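Local atomic coordinates of acyl-CoA hydrolase (Bacillus halodurans, PDB entry 1VPM), a protein that binds coenzyme A and probably hydrolyses the thioester bond of long-chain fatty acyl-CoA molecules. Residues Ala55-Lys60 with Met100-Arg105; Glu89-His94 with Thr145-Arg150. All coordinates share one frame; numbering follows the deposited sequence.

Contact 1 and contact 2 lie on the two faces of one antiparallel sheet, their centres about 11 Å apart. In 55-60 with 100-105 the long helix 43-62 presses on strand 99-109 in the core of the chain, and what meets there is nearly all apolar. In 89-94 with 145-150 the first turn of helix 146-166 comes down on the neighbouring strand 85-95; this contact is largely buried but reaches the edge at Glu147, and in it a phenylalanine ring meets two glutamates and a water joins the backbones. The strand pair links the two: Glu101 OE1 is 2.6 Å from Thr93 OG1, probably a hydrogen bond. Separately, Thr57 of helix 43-62 packs on the backbone of Phe91.

Contact 1 (Ala55-Lys60 with Met100-Arg105)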
loop_
_atom_site.group_PDB
_atom_site.type_symbol
_atom_site.label_atom_id
_atom_site.label_comp_id
_atom_site.label_asym_id
_atom_site.label_seq_id
_atom_site.Cartn_x
_atom_site.Cartn_y
_atom_site.Cartn_z
ATOM N N ALA A 55 1.669 12.843 -15.148
ATOM C CA ALA A 55 2.660 13.562 -14.343
ATOM C C ALA A 55 4.050 13.238 -14.854
ATOM O O ALA A 55 4.867 14.145 -15.022
ATOM C CB ALA A 55 2.547 13.200 -12.908
ATOM N N LEU A 56 4.344 11.949 -15.073
ATOM C CA LEU A 56 5.640 11.570 -15.612
ATOM C C LEU A 56 5.930 12.200 -16.964
ATOM O O LEU A 56 7.025 12.746 -17.194
ATOM C CB LEU A 56 5.783 10.033 -15.673
ATOM C CG LEU A 56 6.026 9.269 -14.372
ATOM C CD1 LEU A 56 5.684 7.821 -14.566
ATOM C CD2 LEU A 56 7.478 9.436 -13.915
ATOM N N THR A 57 4.951 12.123 -17.830
ATOM C CA THR A 57 5.025 12.730 -19.155
ATOM C C THR A 57 5.331 14.238 -19.112
ATOM O O THR A 57 6.221 14.765 -19.815
ATOM C CB THR A 57 3.739 12.418 -19.899
ATOM O OG1 THR A 57 3.594 10.963 -19.974
ATOM C CG2 THR A 57 3.735 13.022 -21.294
ATOM N N ALA A 58 4.580 14.945 -18.275
ATOM C CA ALA A 58 4.700 16.386 -18.180
ATOM C C ALA A 58 6.033 16.765 -17.525
ATOM O O ALA A 58 6.682 17.713 -17.929
ATOM C CB ALA A 58 3.508 16.930 -17.375
HETATM N N MSE A 59 6.476 15.980 -16.542
HETATM C CA MSE A 59 7.772 16.229 -15.905
HETATM C C MSE A 59 8.922 16.059 -16.909
HETATM O O MSE A 59 9.889 16.839 -16.918
HETATM C CB MSE A 59 7.965 15.347 -14.680
HETATM C CG MSE A 59 7.012 15.757 -13.583
HETATM SE SE MSE A 59 7.185 14.378 -12.134
HETATM C CE MSE A 59 8.841 14.954 -11.535
ATOM N N LYS A 60 8.802 15.072 -17.767
ATOM C CA LYS A 60 9.798 14.857 -18.821
ATOM C C LYS A 60 9.837 15.977 -19.828
ATOM O O LYS A 60 10.928 16.333 -20.325
ATOM C CB LYS A 60 9.563 13.528 -19.562
ATOM C CG LYS A 60 10.038 12.376 -18.802
ATOM C CD LYS A 60 9.435 11.032 -19.222
ATOM C CE LYS A 60 9.936 10.439 -20.469
ATOM N NZ LYS A 60 9.595 8.968 -20.433
HETATM N N MSE A 100 0.438 22.207 -20.112
HETATM C CA MSE A 100 0.620 21.192 -21.116
HETATM C C MSE A 100 -0.629 20.341 -21.176
HETATM O O MSE A 100 -1.134 19.897 -20.139
HETATM C CB MSE A 100 1.763 20.304 -20.704
HETATM C CG MSE A 100 3.092 20.982 -20.702
HETATM SE SE MSE A 100 4.448 20.038 -19.593
HETATM C CE MSE A 100 3.911 20.590 -17.790
ATOM N N GLU A 101 -1.150 20.130 -22.375
ATOM C CA GLU A 101 -2.137 19.093 -22.553
ATOM C C GLU A 101 -1.420 17.749 -22.712
ATOM O O GLU A 101 -0.452 17.620 -23.482
ATOM C CB GLU A 101 -2.990 19.361 -23.811
ATOM C CG GLU A 101 -4.089 18.346 -23.969
ATOM C CD GLU A 101 -4.910 18.580 -25.247
ATOM O OE1 GLU A 101 -4.326 18.474 -26.366
ATOM O OE2 GLU A 101 -6.097 18.939 -25.111
ATOM N N VAL A 102 -1.884 16.781 -21.942
ATOM C CA VAL A 102 -1.371 15.421 -21.982
ATOM C C VAL A 102 -2.506 14.473 -22.422
ATOM O O VAL A 102 -3.615 14.493 -21.872
ATOM C CB VAL A 102 -0.751 14.980 -20.651
ATOM C CG1 VAL A 102 -0.283 13.533 -20.738
ATOM C CG2 VAL A 102 0.396 15.901 -20.252
ATOM N N TYR A 103 -2.255 13.754 -23.492
ATOM C CA TYR A 103 -3.146 12.670 -23.943
ATOM C C TYR A 103 -2.666 11.357 -23.348
ATOM O O TYR A 103 -1.469 11.032 -23.377
ATOM C CB TYR A 103 -3.151 12.622 -25.487
ATOM C CG TYR A 103 -3.746 11.349 -26.060
ATOM C CD1 TYR A 103 -5.115 11.186 -26.174
ATOM C CD2 TYR A 103 -2.916 10.283 -26.455
ATOM C CE1 TYR A 103 -5.657 9.996 -26.711
ATOM C CE2 TYR A 103 -3.438 9.126 -27.006
ATOM C CZ TYR A 103 -4.784 8.954 -27.094
ATOM O OH TYR A 103 -5.232 7.783 -27.641
ATOM N N VAL A 104 -3.609 10.586 -22.819
ATOM C CA VAL A 104 -3.351 9.273 -22.294
ATOM C C VAL A 104 -4.319 8.268 -22.914
ATOM O O VAL A 104 -5.492 8.468 -22.889
ATOM C CB VAL A 104 -3.452 9.239 -20.755
ATOM C CG1 VAL A 104 -3.155 7.857 -20.226
ATOM C CG2 VAL A 104 -2.466 10.215 -20.102
ATOM N N ARG A 105 -3.777 7.116 -23.335
ATOM C CA ARG A 105 -4.582 5.963 -23.783
ATOM C C ARG A 105 -4.294 4.789 -22.874
ATOM O O ARG A 105 -3.133 4.527 -22.469
ATOM C CB ARG A 105 -4.357 5.614 -25.239
ATOM C CG ARG A 105 -2.943 5.582 -25.759
ATOM C CD ARG A 105 -2.939 5.028 -27.213
ATOM N NE ARG A 105 -1.725 5.420 -27.920
ATOM C CZ ARG A 105 -1.720 6.176 -29.022
ATOM N NH1 ARG A 105 -2.835 6.676 -29.541
ATOM N NH2 ARG A 105 -0.570 6.480 -29.589
#
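Ala58, Val102 and Met100 carry this contact, which is the heart of the hotdog fold: the long helix, the sausage, lying in the bun of its antiparallel sheet. Helix 55-60 passes strand 100-105 with axes 9.1 Å apart at closest, at 138° between their N-to-C directions. The methyl of Ala58 points at the strand. Met100, a selenomethionine, reaches over to it: its CG stands anti to the carbonyl carbon, and a bend at the last torsion (chi3 -78°) brings Met100 CE to 3.7 Å from Ala58 CB. Two residues along, Val102 turns the same way. Its two methyls divide the helix between them: Val102 CG2 lies 4.4 Å from Ala58 CB, while Val102 CG1 meets Thr57 CG2 at 4.1 Å. Thr57 shows its methyl to the strand, with CG2 anti to the backbone N (chi1 -58°), and its hydroxyl is bonded back to Ile53 O within the helix. No hydrogen bond joins the two segments; Met126 of strand 116-129 packs against both Ala58 and Val102, adding to the same apolar layer. The side chain of Met100 is about 8 Å from the bound coenzyme A. Met100 SE rests 3.6 Å from Ala58 O.

Contact 2 (Glu89-His94 with Thr145-Arg150); sequences EGFVTH and TEEEKR
Phe91 reaches out from its strand toward the first turn of the helix and meets Glu147 and Glu148 with the far end of its ring. From CB the side chain takes the position between the backbone N and the carbonyl carbon (chi1 49°), which carries CG off the sheet toward 145-150. Around the ring, Phe91 CE2 comes to 4.2 Å from Glu148 CG, and Phe91 CZ, at the tip, lies 3.9 Å from Glu147 OE1. Both approaches are oblique. The plane of the Glu147 carboxylate is tilted 29° from that of the ring, and that of Glu148 by 63°. Tyr103, on the next strand, also meets the ring, and Val19 touches both Phe91 and Glu148. This is where helix 146-166 starts, on the face of the hotdog sheet opposite the long helix 43-62, and the turn opens with a capping box. Thr145, the N-cap, accepts from Glu148 N through OG1 (3.0 Å), and Glu148 OE1 returns the bond by taking Thr145 N from above its carboxylate plane. Gln144 N gives the same oxygen a second hydrogen bond. Held in this way, the Glu148 chain offers its aliphatic part to the phenylalanine. Glu147 is extended, and its OE2 forms a salt bridge with Arg105; this arginine, shared by Glu89 and Glu147, probably offsets the repulsion between those two carboxylates. Farther along, one water donates to both Thr93 O and Glu148 O, each at 2.8 Å, and so joins strand to helix.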
loop_
_atom_site.group_PDB
_atom_site.type_symbol
_atom_site.label_atom_id
_atom_site.label_comp_id
_atom_site.label_asym_id
_atom_site.label_seq_id
_atom_site.Cartn_x
_atom_site.Cartn_y
_atom_site.Cartn_z
ATOM N N GLU A 89 -0.224 4.770 -22.086
ATOM C CA GLU A 89 0.726 5.577 -22.852
ATOM C C GLU A 89 0.292 7.019 -22.823
ATOM O O GLU A 89 -0.864 7.296 -23.069
ATOM C CB GLU A 89 0.797 5.084 -24.302
ATOM C CG GLU A 89 1.800 5.853 -25.157
ATOM C CD GLU A 89 1.778 5.462 -26.621
ATOM O OE1 GLU A 89 0.916 4.688 -27.081
ATOM O OE2 GLU A 89 2.669 5.926 -27.337
ATOM N N GLY A 90 1.220 7.901 -22.544
ATOM C CA GLY A 90 0.954 9.309 -22.449
ATOM C C GLY A 90 1.960 10.105 -23.274
ATOM O O GLY A 90 3.124 9.673 -23.415
ATOM N N PHE A 91 1.502 11.215 -23.806
ATOM C CA PHE A 91 2.395 12.223 -24.381
ATOM C C PHE A 91 1.776 13.593 -24.408
ATOM O O PHE A 91 0.558 13.748 -24.422
ATOM C CB PHE A 91 2.874 11.799 -25.770
ATOM C CG PHE A 91 1.800 11.352 -26.692
ATOM C CD1 PHE A 91 1.429 10.014 -26.762
ATOM C CD2 PHE A 91 1.224 12.244 -27.569
ATOM C CE1 PHE A 91 0.480 9.601 -27.671
ATOM C CE2 PHE A 91 0.280 11.828 -28.482
ATOM C CZ PHE A 91 -0.072 10.495 -28.538
ATOM N N VAL A 92 2.655 14.592 -24.378
ATOM C CA VAL A 92 2.255 15.988 -24.464
ATOM C C VAL A 92 1.833 16.228 -25.899
ATOM O O VAL A 92 2.586 15.941 -26.831
ATOM C CB VAL A 92 3.416 16.941 -24.045
ATOM C CG1 VAL A 92 3.038 18.369 -24.294
ATOM C CG2 VAL A 92 3.749 16.756 -22.620
ATOM N N THR A 93 0.652 16.833 -26.075
ATOM C CA THR A 93 0.082 17.064 -27.383
ATOM C C THR A 93 0.117 18.525 -27.767
ATOM O O THR A 93 0.105 18.828 -28.951
ATOM C CB THR A 93 -1.397 16.655 -27.435
ATOM O OG1 THR A 93 -2.100 17.210 -26.339
ATOM C CG2 THR A 93 -1.505 15.194 -27.363
ATOM N N HIS A 94 0.217 19.411 -26.785
ATOM C CA HIS A 94 0.117 20.887 -27.017
ATOM C C HIS A 94 0.449 21.595 -25.716
ATOM O O HIS A 94 0.306 21.045 -24.658
ATOM C CB HIS A 94 -1.305 21.302 -27.462
ATOM C CG HIS A 94 -1.426 22.698 -28.020
ATOM N ND1 HIS A 94 -2.000 23.737 -27.315
ATOM C CD2 HIS A 94 -1.159 23.189 -29.257
ATOM C CE1 HIS A 94 -2.027 24.820 -28.072
ATOM N NE2 HIS A 94 -1.521 24.524 -29.254
ATOM N N THR A 145 4.292 12.603 -35.810
ATOM C CA THR A 145 3.345 11.664 -36.450
ATOM C C THR A 145 2.098 12.392 -36.925
ATOM O O THR A 145 1.808 13.517 -36.473
ATOM C CB THR A 145 2.927 10.526 -35.508
ATOM O OG1 THR A 145 2.101 11.037 -34.454
ATOM C CG2 THR A 145 4.139 9.798 -34.940
ATOM N N GLU A 146 1.327 11.788 -37.840
ATOM C CA GLU A 146 0.082 12.396 -38.248
ATOM C C GLU A 146 -0.933 12.500 -37.120
ATOM O O GLU A 146 -1.651 13.484 -37.014
ATOM C CB GLU A 146 -0.534 11.699 -39.485
ATOM C CG GLU A 146 0.295 11.794 -40.763
ATOM C CD GLU A 146 0.629 13.226 -41.153
ATOM O OE1 GLU A 146 -0.224 14.140 -41.012
ATOM O OE2 GLU A 146 1.736 13.441 -41.633
ATOM N N GLU A 147 -0.932 11.509 -36.239
ATOM C CA GLU A 147 -1.780 11.534 -35.038
ATOM C C GLU A 147 -1.436 12.743 -34.136
ATOM O O GLU A 147 -2.305 13.558 -33.780
ATOM C CB GLU A 147 -1.591 10.251 -34.276
ATOM C CG GLU A 147 -2.406 10.101 -32.995
ATOM C CD GLU A 147 -2.132 8.790 -32.305
ATOM O OE1 GLU A 147 -1.008 8.649 -31.796
ATOM O OE2 GLU A 147 -3.017 7.918 -32.231
ATOM N N GLU A 148 -0.146 12.923 -33.884
ATOM C CA GLU A 148 0.350 14.075 -33.125
ATOM C C GLU A 148 -0.015 15.413 -33.762
ATOM O O GLU A 148 -0.469 16.334 -33.075
ATOM C CB GLU A 148 1.868 14.000 -32.895
ATOM C CG GLU A 148 2.316 12.891 -31.971
ATOM C CD GLU A 148 3.764 12.523 -32.141
ATOM O OE1 GLU A 148 4.521 13.186 -32.856
ATOM O OE2 GLU A 148 4.168 11.532 -31.492
ATOM N N LYS A 149 0.114 15.531 -35.086
ATOM C CA LYS A 149 -0.231 16.776 -35.751
ATOM C C LYS A 149 -1.712 17.030 -35.600
ATOM O O LYS A 149 -2.140 18.170 -35.360
ATOM C CB LYS A 149 0.134 16.711 -37.218
ATOM C CG LYS A 149 1.646 16.703 -37.437
ATOM C CD LYS A 149 1.905 16.524 -38.908
ATOM C CE LYS A 149 3.245 16.060 -39.287
ATOM N NZ LYS A 149 3.151 15.909 -40.819
ATOM N N ARG A 150 -2.524 15.976 -35.757
ATOM C CA ARG A 150 -3.974 16.144 -35.629
ATOM C C ARG A 150 -4.357 16.597 -34.191
ATOM O O ARG A 150 -5.167 17.507 -34.025
ATOM C CB ARG A 150 -4.715 14.871 -36.052
ATOM C CG ARG A 150 -6.151 14.803 -35.605
ATOM C CD ARG A 150 -6.902 13.632 -36.181
ATOM N NE ARG A 150 -6.328 12.353 -35.802
ATOM C CZ ARG A 150 -6.629 11.705 -34.678
ATOM N NH1 ARG A 150 -7.550 12.171 -33.817
ATOM N NH2 ARG A 150 -6.068 10.548 -34.449
HETATM O O HOH W 1 0.725 16.703 -30.619
#